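Protein translation elongation factor 1A (Methanosarcina mazei, PDB 3WND) probably serves as a GTP-dependent translation elongation factor related to SelB and EF-Tu, and in its GTP-bound form binds cysteinyl-tRNA. Local coordinates at residues T125-H128 with A129-L133. Numbering follows the deposited sequence.
Sequences THMH and AIDEL
Thr125 and Ile130 meet where the chain enters helix 127-140, and this is where the packing is close. The methyl CG2 of Thr125 lies 3.5 Å from CG1 of Ile130, with CD1 just beyond. Thr125 has its hydroxyl trans to the main-chain nitrogen (chi1 -173°), which brings OG1 within 3.4 Å of CB of Ala129 while the methyl is left to meet the isoleucine. Ile130 also presses on Leu119 of strand 115-119, and Thr125 on Pro93. His126 occupies the N-cap position; its carbonyl oxygen accepts the N-H of Ile130 at 2.9 Å from N to O. Next comes Asp131 N to Met127 O at 2.8 Å, then a longer bond, 3.2 Å from Glu132 N to His128 O. The turn starts the helix of the beta-alpha-beta unit that links strand 115-119 to strand 150-153 in the G domain, shortly after Asp123, a residue of the GDP site, which holds no GDP in this model. On the solvent side, where Met127 and His128 are exposed, contacts are looser. Met127, bent at chi2 and chi3, folds back so that SD comes 3.8 Å from OD1 of Asp131, while CG is 3.7 Å from OD2. The same carboxylate lies near the edge of the His128 ring, close to its plane, but OD2 and NE2 remain 5.4 Å apart. A leucine in place of Asp131 would probably leave the Met127 sulfur without its carboxylate neighbour and His128 without a negative charge near its ring. Glu132 runs outward past His128 O.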
loop_
_atom_site.group_PDB
_atom_site.type_symbol
_atom_site.label_atom_id
_atom_site.label_comp_id
_atom_site.label_asym_id
_atom_site.label_seq_id
_atom_site.Cartn_x
_atom_site.Cartn_y
_atom_site.Cartn_z
ATOM N N THR A 125 -1.821 26.662 -13.726
ATOM C CA THR A 125 -2.456 27.427 -12.679
ATOM C C THR A 125 -1.551 28.559 -12.302
ATOM O O THR A 125 -0.614 28.856 -13.054
ATOM C CB THR A 125 -2.843 26.529 -11.499
ATOM O OG1 THR A 125 -3.612 27.287 -10.571
ATOM C CG2 THR A 125 -1.657 25.916 -10.814
ATOM N N HIS A 126 -1.852 29.270 -11.209
ATOM C CA HIS A 126 -1.119 30.447 -10.808
ATOM C C HIS A 126 -0.881 30.358 -9.363
ATOM O O HIS A 126 -1.656 29.734 -8.600
ATOM C CB HIS A 126 -1.919 31.763 -11.086
ATOM C CG HIS A 126 -2.435 31.944 -12.542
ATOM N ND1 HIS A 126 -1.642 32.356 -13.562
ATOM C CD2 HIS A 126 -3.705 31.819 -13.060
ATOM C CE1 HIS A 126 -2.362 32.473 -14.711
ATOM N NE2 HIS A 126 -3.642 32.136 -14.418
ATOM N N MET A 127 0.210 31.038 -8.908
ATOM C CA MET A 127 0.584 31.075 -7.507
ATOM C C MET A 127 -0.582 31.346 -6.576
ATOM O O MET A 127 -0.747 30.676 -5.522
ATOM C CB MET A 127 1.744 32.072 -7.203
ATOM C CG MET A 127 2.435 31.830 -5.836
ATOM S SD MET A 127 2.990 30.108 -5.463
ATOM C CE MET A 127 3.962 29.771 -6.929
ATOM N N HIS A 128 -1.404 32.353 -6.909
ATOM C CA HIS A 128 -2.419 32.713 -5.974
ATOM C C HIS A 128 -3.491 31.650 -5.871
ATOM O O HIS A 128 -4.059 31.504 -4.806
ATOM C CB HIS A 128 -3.034 34.102 -6.246
ATOM C CG HIS A 128 -2.096 35.221 -5.938
ATOM N ND1 HIS A 128 -2.123 36.393 -6.640
ATOM C CD2 HIS A 128 -1.022 35.299 -5.032
ATOM C CE1 HIS A 128 -1.098 37.195 -6.197
ATOM N NE2 HIS A 128 -0.434 36.533 -5.207
ATOM N N ALA A 129 -3.772 30.932 -6.998
ATOM C CA ALA A 129 -4.685 29.784 -6.936
ATOM C C ALA A 129 -4.073 28.616 -6.115
ATOM O O ALA A 129 -4.786 27.896 -5.373
ATOM C CB ALA A 129 -5.043 29.341 -8.337
ATOM N N ILE A 130 -2.780 28.401 -6.286
ATOM C CA ILE A 130 -2.102 27.308 -5.579
ATOM C C ILE A 130 -2.118 27.619 -4.098
ATOM O O ILE A 130 -2.358 26.716 -3.285
ATOM C CB ILE A 130 -0.610 27.177 -6.075
ATOM C CG1 ILE A 130 -0.584 26.716 -7.541
ATOM C CG2 ILE A 130 0.217 26.234 -5.207
ATOM C CD1 ILE A 130 0.739 26.999 -8.273
ATOM N N ASP A 131 -1.883 28.917 -3.735
ATOM C CA ASP A 131 -1.948 29.243 -2.307
ATOM C C ASP A 131 -3.361 29.015 -1.735
ATOM O O ASP A 131 -3.513 28.474 -0.614
ATOM C CB ASP A 131 -1.388 30.642 -1.995
ATOM C CG ASP A 131 0.051 30.728 -2.394
ATOM O OD1 ASP A 131 0.676 29.627 -2.513
ATOM O OD2 ASP A 131 0.534 31.835 -2.688
ATOM N N GLU A 132 -4.399 29.310 -2.544
ATOM C CA GLU A 132 -5.760 29.061 -2.093
ATOM C C GLU A 132 -6.057 27.581 -1.959
ATOM O O GLU A 132 -6.749 27.149 -1.002
ATOM C CB GLU A 132 -6.818 29.726 -2.982
ATOM C CG GLU A 132 -6.906 31.223 -2.742
ATOM C CD GLU A 132 -7.879 31.974 -3.697
ATOM O OE1 GLU A 132 -8.747 31.296 -4.373
ATOM O OE2 GLU A 132 -7.812 33.272 -3.755
ATOM N N LEU A 133 -5.552 26.765 -2.870
ATOM C CA LEU A 133 -5.756 25.318 -2.753
ATOM C C LEU A 133 -4.930 24.784 -1.557
ATOM O O LEU A 133 -5.437 23.913 -0.839
ATOM C CB LEU A 133 -5.329 24.618 -4.077
ATOM C CG LEU A 133 -5.429 23.109 -4.191
ATOM C CD1 LEU A 133 -6.823 22.615 -3.857
ATOM C CD2 LEU A 133 -4.932 22.622 -5.564
#